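PDB 5JGF: vacuolar aminopeptidase 1 from Saccharomyces cerevisiae, which removes amino acids, preferably neutral or hydrophobic ones, from the N-termini of peptides and proteins in the vacuole, using zinc, and is itself the major cargo of the Cvt pathway. Local coordinates for residues H91-T96 / N297-S302; S48-S53 / E318-A323; D154-P159 / F241-G246. One frame throughout, in Å; residues are numbered along the deposited sequence.

Contact 1: H91-T96 / N297-S302; sequences HVDALT and NEEIGS. With ZN (zinc ion), chain K; ZN (zinc ion), chain L.
H91 and E299 meet at the two-zinc site of this M18 aminopeptidase, where neighbouring parallel strands 86-91 and 289-295 end in loops that supply the metal ligands. Metal bonds come first. H91 NE2 binds one zinc ion at 2.1 Å and E299 holds the other through both carboxylate oxygens, OE2 at 2.0 Å. A single water bridges the metals, and D262 binds both; D344 completes the protein ligands of the first ion and H438 those of the second. The bridging water also donates to E298 OE1 over 2.6 Å, and E298 probably also binds substrate, as in related enzymes.

The ligand side chains are also packed against their neighbours. E298 CB sits over a face of the imidazole, 3.6 Å from its centroid, in a CH-pi contact. The E298 chain, bent at chi2 (-75°), carries OE1 above the same ring. L95 CD1 packs across the E299 carboxylate, with E299 CD 3.5 Å away.

Hydrogen bonds fix the loops. The D93 carboxylate grips two successive amides, taking E299 N on the syn lone pair of OD1 and E298 N on OD2, while Y119 also bonds to OD1. D93 is thus a second-shell residue, for it steadies H91 too: in the plane of the imidazole, H91 ND1 donates to the carbonyl D93 O over 3.0 Å.

Contact 2: S48-S53 / E318-A323; sequences SNWQDS and ERSSSA
R319 lays its guanidinium on the indole of W50 in a cation-pi stack, which joins a surface loop to a helix on one flank of the α/β catalytic domain. The loop, 48-53, links strands 42-43 and 58-65 at one margin of the mixed sheet; the other partner belongs to helix 312-324. Their interface lies away from the zinc site and beside a neighbouring subunit.

The two flat groups are stacked with a tilt of 26° between their planes, and R319 CZ stands 3.9 Å from the centroid of the five-membered ring. R319 also uses its aliphatic part, as CD lies over the six-membered ring, 4.1 Å from that centroid, in a CH-pi contact. A bend at chi3 (68°) turns the guanidinium across the indole after CB has passed W50 CE3. Two acceptors help to limit its rotation: R319 NH1 bonds to E46 O, while NE donates to a water that in turn accepts from W50 N. W50 NE1, pointing outward from the ring rim, has its own acceptor in S45 O. D330 of a neighbouring subunit makes only a long, weak ion pair with R319.

Around the stack smaller side chains complete the contact. At the indole edge, near the ring plane, S320 OG approaches CZ3 to 3.9 Å; its hydrogen bond goes back along the helix to V316 O. One turn on from R319, the methyl of A323 fits against the loop backbone, CB lying 3.3 Å from W50 O. Q51, bent at chi2 (68°), reaches the same turn of the helix, where a water accepts weakly from its amide and donates to S322 O, and Q51 NE2 itself makes a weak direct bond of 3.3 Å to S322 O.

Contact 3: D154-P159 / F241-G246; sequences DSTPLP and FDVQKG
D154 directs its carboxylate at the rim of the F241 ring, where OD2 lies 3.4 Å from CZ, near the ring plane, and the two planes stand 71° apart. Its CG stands anti to the backbone N (chi1 177°), which lets OD2 close an Asx turn. Two donors of T156 grip this one oxygen: the amide, from above the carboxylate plane, and the hydroxyl OG1, on the syn side at 2.7 Å. With an alanine here, both T156 donors would probably be left without their common acceptor, and the threonine hydroxyl would be likely to swing off the phenylalanine rim.

S155 next uses its side chain inside the loop, its OG donating to L158 O over 2.8 Å and also meeting I134 N. T156 touches both partners on the other segment; OG1 is 3.5 Å from F241 CE1, again near the ring plane, and 3.9 Å from V243 CG1. P157 follows a cis peptide bond, and with L158 N bonded to S155 O, residues S155 to L158 make a type VIa1 β-turn.

This turn continues strand 149-154 at the margin of the six-stranded antiparallel sheet, two places from strand 233-242, which runs in the same direction. The strand between them, 132-140, thus starts where both segments leave the sheet, and its G133 and I134 form backbone hydrogen bonds with F241 and S155.

L158 turns away from V243 and packs on G250 of a neighbouring subunit. P159, which forms backbone hydrogen bonds with that same subunit, closes the row with an apolar contact: its CB rests 3.9 Å from V243 CG2, the branch that also lies near P157 O.

Overall arrangement
Across the three contacts, chemistry follows position in the fold. Contact 1 is the most central, its centre about 7 Å from that of the chain, and ruled by metal bonds and carboxylates. Contact 2 is peripheral, its centre about 26 Å out on the same catalytic domain, relying on a cation-pi stack and bridging waters. Contact 3 lies between, its centre at about 17 Å; edge contacts and apolar packing, without a hydrogen bond, join its segments at the ends of two antiparallel-sheet strands. Segment 91-96 links the two sheets, leaving the mixed one for strand 96-99. Contacts 2 and 3, on opposite sides of the chain's centre, meet other subunits through several residues, contact 1 through I300.

Contact 1: H91-T96 / N297-S302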
loop_
_atom_site.group_PDB
_atom_site.type_symbol
_atom_site.label_atom_id
_atom_site.label_comp_id
_atom_site.label_asym_id
_atom_site.label_seq_id
_atom_site.Cartn_x
_atom_site.Cartn_y
_atom_site.Cartn_z
ATOM N N HIS D 91 25.463 32.228 22.181
ATOM C CA HIS D 91 24.212 32.870 21.804
ATOM C C HIS D 91 23.274 32.996 22.992
ATOM O O HIS D 91 23.209 32.113 23.848
ATOM C CB HIS D 91 23.550 32.156 20.604
ATOM C CG HIS D 91 23.023 30.782 20.893
ATOM N ND1 HIS D 91 21.729 30.556 21.311
ATOM C CD2 HIS D 91 23.581 29.559 20.726
ATOM C CE1 HIS D 91 21.510 29.254 21.382
ATOM N NE2 HIS D 91 22.619 28.627 21.031
ATOM N N VAL D 92 22.583 34.129 23.063
ATOM C CA VAL D 92 21.669 34.388 24.164
ATOM C C VAL D 92 20.201 34.198 23.824
ATOM O O VAL D 92 19.348 34.328 24.695
ATOM C CB VAL D 92 21.877 35.805 24.741
ATOM C CG1 VAL D 92 23.151 35.840 25.568
ATOM C CG2 VAL D 92 21.949 36.824 23.613
ATOM N N ASP D 93 19.895 33.914 22.561
ATOM C CA ASP D 93 18.505 33.669 22.209
ATOM C C ASP D 93 18.240 32.209 22.560
ATOM O O ASP D 93 19.158 31.388 22.555
ATOM C CB ASP D 93 18.243 33.907 20.713
ATOM C CG ASP D 93 19.043 32.978 19.810
ATOM O OD1 ASP D 93 18.440 32.378 18.886
ATOM O OD2 ASP D 93 20.270 32.855 20.005
ATOM N N ALA D 94 16.996 31.896 22.901
ATOM C CA ALA D 94 16.620 30.526 23.227
ATOM C C ALA D 94 15.261 30.250 22.606
ATOM O O ALA D 94 14.501 31.180 22.331
ATOM C CB ALA D 94 16.548 30.339 24.731
ATOM N N LEU D 95 14.955 28.979 22.373
ATOM C CA LEU D 95 13.660 28.631 21.802
ATOM C C LEU D 95 12.574 29.259 22.660
ATOM O O LEU D 95 12.639 29.216 23.892
ATOM C CB LEU D 95 13.474 27.112 21.759
ATOM C CG LEU D 95 13.715 26.460 20.394
ATOM C CD1 LEU D 95 15.150 26.719 19.946
ATOM C CD2 LEU D 95 13.443 24.961 20.483
ATOM N N THR D 96 11.580 29.853 22.012
ATOM C CA THR D 96 10.502 30.484 22.744
ATOM C C THR D 96 9.261 30.608 21.869
ATOM O O THR D 96 9.188 30.023 20.786
ATOM C CB THR D 96 10.942 31.887 23.260
ATOM O OG1 THR D 96 9.956 32.401 24.158
ATOM C CG2 THR D 96 11.121 32.864 22.103
ATOM N N ASN D 297 19.580 35.278 17.682
ATOM C CA ASN D 297 19.208 34.493 16.513
ATOM C C ASN D 297 20.014 33.278 16.051
ATOM O O ASN D 297 19.966 32.934 14.873
ATOM C CB ASN D 297 19.040 35.446 15.324
ATOM C CG ASN D 297 18.056 36.566 15.613
ATOM O OD1 ASN D 297 17.034 36.361 16.274
ATOM N ND2 ASN D 297 18.346 37.752 15.105
ATOM N N GLU D 298 20.741 32.617 16.941
ATOM C CA GLU D 298 21.474 31.425 16.516
ATOM C C GLU D 298 20.445 30.332 16.198
ATOM O O GLU D 298 20.626 29.532 15.275
ATOM C CB GLU D 298 22.411 30.940 17.628
ATOM C CG GLU D 298 23.266 29.706 17.278
ATOM C CD GLU D 298 22.479 28.399 17.292
ATOM O OE1 GLU D 298 21.479 28.312 18.030
ATOM O OE2 GLU D 298 22.875 27.448 16.581
ATOM N N GLU D 299 19.353 30.320 16.956
ATOM C CA GLU D 299 18.316 29.312 16.772
ATOM C C GLU D 299 17.547 29.439 15.461
ATOM O O GLU D 299 16.786 28.540 15.102
ATOM C CB GLU D 299 17.352 29.334 17.957
ATOM C CG GLU D 299 18.035 29.033 19.299
ATOM C CD GLU D 299 18.518 27.591 19.433
ATOM O OE1 GLU D 299 18.577 26.856 18.422
ATOM O OE2 GLU D 299 18.851 27.190 20.563
ATOM N N ILE D 300 17.729 30.550 14.748
ATOM C CA ILE D 300 17.055 30.706 13.466
ATOM C C ILE D 300 18.023 30.880 12.296
ATOM O O ILE D 300 17.649 31.395 11.247
ATOM C CB ILE D 300 16.030 31.869 13.465
ATOM C CG1 ILE D 300 16.711 33.187 13.832
ATOM C CG2 ILE D 300 14.883 31.549 14.423
ATOM C CD1 ILE D 300 15.826 34.395 13.603
ATOM N N GLY D 301 19.274 30.458 12.478
ATOM C CA GLY D 301 20.225 30.538 11.381
ATOM C C GLY D 301 21.349 31.552 11.443
ATOM O O GLY D 301 22.273 31.490 10.626
ATOM N N SER D 302 21.266 32.490 12.382
ATOM C CA SER D 302 22.299 33.507 12.563
ATOM C C SER D 302 22.434 34.551 11.452
ATOM O O SER D 302 23.300 35.426 11.538
ATOM C CB SER D 302 23.659 32.833 12.775
ATOM O OG SER D 302 23.675 32.077 13.972
HETATM ZN ZN ZN K . 22.771 26.486 21.064
HETATM ZN ZN ZN L . 19.723 25.381 20.162
HETATM O O HOH W 1 17.296 27.226 22.786
HETATM O O HOH W 2 21.536 26.180 19.462
HETATM O O HOH W 3 23.206 24.109 21.141
#

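Contact 2: S48-S53 / E318-A323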
loop_
_atom_site.group_PDB
_atom_site.type_symbol
_atom_site.label_atom_id
_atom_site.label_comp_id
_atom_site.label_asym_id
_atom_site.label_seq_id
_atom_site.Cartn_x
_atom_site.Cartn_y
_atom_site.Cartn_z
ATOM N N SER D 48 28.094 55.902 17.599
ATOM C CA SER D 48 29.089 56.969 17.676
ATOM C C SER D 48 30.475 56.400 17.410
ATOM O O SER D 48 30.745 55.243 17.725
ATOM C CB SER D 48 29.067 57.623 19.059
ATOM O OG SER D 48 27.814 58.233 19.316
ATOM N N ASN D 49 31.354 57.209 16.831
ATOM C CA ASN D 49 32.711 56.761 16.549
ATOM C C ASN D 49 33.456 56.592 17.872
ATOM O O ASN D 49 33.320 57.412 18.776
ATOM C CB ASN D 49 33.424 57.770 15.646
ATOM C CG ASN D 49 34.881 57.431 15.439
ATOM O OD1 ASN D 49 35.711 57.689 16.302
ATOM N ND2 ASN D 49 35.198 56.837 14.297
ATOM N N TRP D 50 34.240 55.525 17.984
ATOM C CA TRP D 50 34.958 55.240 19.220
ATOM C C TRP D 50 36.356 55.846 19.342
ATOM O O TRP D 50 37.033 55.635 20.350
ATOM C CB TRP D 50 35.061 53.725 19.417
ATOM C CG TRP D 50 33.734 53.027 19.556
ATOM C CD1 TRP D 50 32.504 53.607 19.692
ATOM C CD2 TRP D 50 33.518 51.612 19.617
ATOM N NE1 TRP D 50 31.535 52.640 19.837
ATOM C CE2 TRP D 50 32.130 51.407 19.795
ATOM C CE3 TRP D 50 34.364 50.495 19.540
ATOM C CZ2 TRP D 50 31.568 50.128 19.898
ATOM C CZ3 TRP D 50 33.803 49.222 19.644
ATOM C CH2 TRP D 50 32.417 49.053 19.820
ATOM N N GLN D 51 36.784 56.599 18.336
ATOM C CA GLN D 51 38.118 57.194 18.358
ATOM C C GLN D 51 38.406 57.949 19.654
ATOM O O GLN D 51 39.503 57.845 20.197
ATOM C CB GLN D 51 38.305 58.132 17.161
ATOM C CG GLN D 51 39.757 58.402 16.790
ATOM C CD GLN D 51 40.460 57.172 16.246
ATOM O OE1 GLN D 51 39.986 56.525 15.310
ATOM N NE2 GLN D 51 41.615 56.852 16.830
ATOM N N ASP D 52 37.428 58.695 20.157
ATOM C CA ASP D 52 37.628 59.455 21.389
ATOM C C ASP D 52 37.149 58.759 22.660
ATOM O O ASP D 52 37.234 59.332 23.751
ATOM C CB ASP D 52 36.951 60.826 21.294
ATOM C CG ASP D 52 37.636 61.752 20.304
ATOM O OD1 ASP D 52 38.826 61.528 19.998
ATOM O OD2 ASP D 52 36.988 62.714 19.844
ATOM N N SER D 53 36.645 57.537 22.531
ATOM C CA SER D 53 36.165 56.799 23.697
ATOM C C SER D 53 37.185 55.768 24.149
ATOM O O SER D 53 37.229 55.396 25.321
ATOM C CB SER D 53 34.838 56.106 23.383
ATOM O OG SER D 53 33.809 57.057 23.179
ATOM N N GLU D 318 37.814 45.728 14.908
ATOM C CA GLU D 318 38.276 46.733 13.956
ATOM C C GLU D 318 38.169 48.142 14.534
ATOM O O GLU D 318 39.125 48.916 14.465
ATOM C CB GLU D 318 37.490 46.654 12.642
ATOM C CG GLU D 318 37.742 47.844 11.713
ATOM C CD GLU D 318 37.312 47.592 10.278
ATOM O OE1 GLU D 318 36.349 46.828 10.060
ATOM O OE2 GLU D 318 37.933 48.174 9.363
ATOM N N ARG D 319 37.015 48.471 15.107
ATOM C CA ARG D 319 36.801 49.795 15.686
ATOM C C ARG D 319 37.760 50.064 16.842
ATOM O O ARG D 319 38.307 51.164 16.968
ATOM C CB ARG D 319 35.358 49.931 16.182
ATOM C CG ARG D 319 34.318 49.761 15.088
ATOM C CD ARG D 319 32.896 49.843 15.619
ATOM N NE ARG D 319 32.558 51.181 16.092
ATOM C CZ ARG D 319 31.324 51.668 16.130
ATOM N NH1 ARG D 319 30.300 50.928 15.718
ATOM N NH2 ARG D 319 31.109 52.898 16.574
ATOM N N SER D 320 37.954 49.057 17.685
ATOM C CA SER D 320 38.838 49.174 18.840
ATOM C C SER D 320 40.289 49.382 18.427
ATOM O O SER D 320 40.951 50.306 18.905
ATOM C CB SER D 320 38.724 47.923 19.717
ATOM O OG SER D 320 37.438 47.842 20.303
ATOM N N SER D 321 40.777 48.521 17.539
ATOM C CA SER D 321 42.153 48.611 17.072
ATOM C C SER D 321 42.409 49.937 16.356
ATOM O O SER D 321 43.523 50.462 16.395
ATOM C CB SER D 321 42.483 47.431 16.148
ATOM O OG SER D 321 41.649 47.405 15.003
ATOM N N SER D 322 41.380 50.481 15.712
ATOM C CA SER D 322 41.517 51.753 15.007
ATOM C C SER D 322 41.621 52.923 15.979
ATOM O O SER D 322 42.455 53.807 15.806
ATOM C CB SER D 322 40.332 51.984 14.063
ATOM O OG SER D 322 40.401 51.120 12.942
ATOM N N ALA D 323 40.776 52.926 17.004
ATOM C CA ALA D 323 40.778 54.001 17.992
ATOM C C ALA D 323 41.969 53.892 18.940
ATOM O O ALA D 323 42.501 54.893 19.411
ATOM C CB ALA D 323 39.479 53.969 18.787
HETATM O O HOH W 4 34.283 53.441 16.013
HETATM O O HOH W 5 43.815 56.459 15.313
#

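Contact 3: D154-P159 / F241-G246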
loop_
_atom_site.group_PDB
_atom_site.type_symbol
_atom_site.label_atom_id
_atom_site.label_comp_id
_atom_site.label_asym_id
_atom_site.label_seq_id
_atom_site.Cartn_x
_atom_site.Cartn_y
_atom_site.Cartn_z
ATOM N N ASP D 154 7.882 41.765 32.620
ATOM C CA ASP D 154 7.954 40.345 32.943
ATOM C C ASP D 154 6.843 40.024 33.940
ATOM O O ASP D 154 6.802 40.593 35.030
ATOM C CB ASP D 154 9.326 40.057 33.555
ATOM C CG ASP D 154 9.492 38.620 33.992
ATOM O OD1 ASP D 154 10.507 38.328 34.663
ATOM O OD2 ASP D 154 8.625 37.784 33.666
ATOM N N SER D 155 5.947 39.112 33.573
ATOM C CA SER D 155 4.829 38.755 34.447
ATOM C C SER D 155 5.204 37.823 35.594
ATOM O O SER D 155 4.451 37.695 36.558
ATOM C CB SER D 155 3.699 38.112 33.632
ATOM O OG SER D 155 4.050 36.803 33.213
ATOM N N THR D 156 6.357 37.167 35.484
ATOM C CA THR D 156 6.811 36.235 36.515
ATOM C C THR D 156 6.574 36.821 37.907
ATOM O O THR D 156 6.897 37.979 38.159
ATOM C CB THR D 156 8.312 35.934 36.352
ATOM O OG1 THR D 156 8.562 35.485 35.012
ATOM C CG2 THR D 156 8.757 34.857 37.334
ATOM N N PRO D 157 6.041 36.018 38.845
ATOM C CA PRO D 157 5.652 34.605 38.763
ATOM C C PRO D 157 4.280 34.292 38.164
ATOM O O PRO D 157 3.890 33.128 38.097
ATOM C CB PRO D 157 5.731 34.161 40.212
ATOM C CG PRO D 157 5.141 35.359 40.913
ATOM C CD PRO D 157 5.850 36.521 40.223
ATOM N N LEU D 158 3.540 35.306 37.735
ATOM C CA LEU D 158 2.216 35.053 37.178
ATOM C C LEU D 158 2.233 34.399 35.800
ATOM O O LEU D 158 2.766 34.963 34.844
ATOM C CB LEU D 158 1.404 36.354 37.086
ATOM C CG LEU D 158 0.015 36.203 36.444
ATOM C CD1 LEU D 158 -0.875 35.344 37.338
ATOM C CD2 LEU D 158 -0.620 37.566 36.228
ATOM N N PRO D 159 1.675 33.182 35.689
ATOM C CA PRO D 159 1.642 32.515 34.385
ATOM C C PRO D 159 0.331 32.970 33.744
ATOM O O PRO D 159 -0.748 32.506 34.118
ATOM C CB PRO D 159 1.648 31.034 34.752
ATOM C CG PRO D 159 0.872 31.004 36.031
ATOM C CD PRO D 159 1.344 32.241 36.779
ATOM N N PHE D 241 6.995 32.237 27.979
ATOM C CA PHE D 241 8.033 31.331 28.455
ATOM C C PHE D 241 7.608 30.616 29.729
ATOM O O PHE D 241 6.691 31.057 30.418
ATOM C CB PHE D 241 9.298 32.143 28.727
ATOM C CG PHE D 241 9.038 33.392 29.522
ATOM C CD1 PHE D 241 8.836 33.329 30.898
ATOM C CD2 PHE D 241 8.927 34.622 28.883
ATOM C CE1 PHE D 241 8.523 34.479 31.631
ATOM C CE2 PHE D 241 8.614 35.779 29.603
ATOM C CZ PHE D 241 8.412 35.707 30.980
ATOM N N ASP D 242 8.290 29.516 30.037
ATOM C CA ASP D 242 7.999 28.728 31.234
ATOM C C ASP D 242 8.430 29.522 32.468
ATOM O O ASP D 242 9.578 29.961 32.554
ATOM C CB ASP D 242 8.774 27.403 31.191
ATOM C CG ASP D 242 8.272 26.392 32.207
ATOM O OD1 ASP D 242 7.681 26.800 33.229
ATOM O OD2 ASP D 242 8.480 25.182 31.990
ATOM N N VAL D 243 7.516 29.705 33.419
ATOM C CA VAL D 243 7.835 30.443 34.639
ATOM C C VAL D 243 8.277 29.545 35.787
ATOM O O VAL D 243 8.466 30.026 36.903
ATOM C CB VAL D 243 6.636 31.286 35.142
ATOM C CG1 VAL D 243 6.301 32.366 34.140
ATOM C CG2 VAL D 243 5.438 30.388 35.398
ATOM N N GLN D 244 8.432 28.246 35.538
ATOM C CA GLN D 244 8.862 27.358 36.613
ATOM C C GLN D 244 10.344 27.576 36.897
ATOM O O GLN D 244 11.198 27.350 36.039
ATOM C CB GLN D 244 8.617 25.888 36.260
ATOM C CG GLN D 244 9.040 24.930 37.380
ATOM C CD GLN D 244 8.773 23.471 37.050
ATOM O OE1 GLN D 244 8.755 23.080 35.884
ATOM N NE2 GLN D 244 8.588 22.652 38.084
ATOM N N LYS D 245 10.644 28.022 38.113
ATOM C CA LYS D 245 12.021 28.283 38.505
ATOM C C LYS D 245 12.860 27.011 38.466
ATOM O O LYS D 245 12.361 25.916 38.741
ATOM C CB LYS D 245 12.052 28.886 39.914
ATOM C CG LYS D 245 13.439 29.267 40.403
ATOM C CD LYS D 245 13.367 29.963 41.756
ATOM C CE LYS D 245 14.754 30.158 42.343
ATOM N NZ LYS D 245 15.086 31.596 42.539
ATOM N N GLY D 246 14.129 27.164 38.108
ATOM C CA GLY D 246 15.031 26.026 38.048
ATOM C C GLY D 246 15.216 25.404 39.421
ATOM O O GLY D 246 14.938 26.039 40.442
#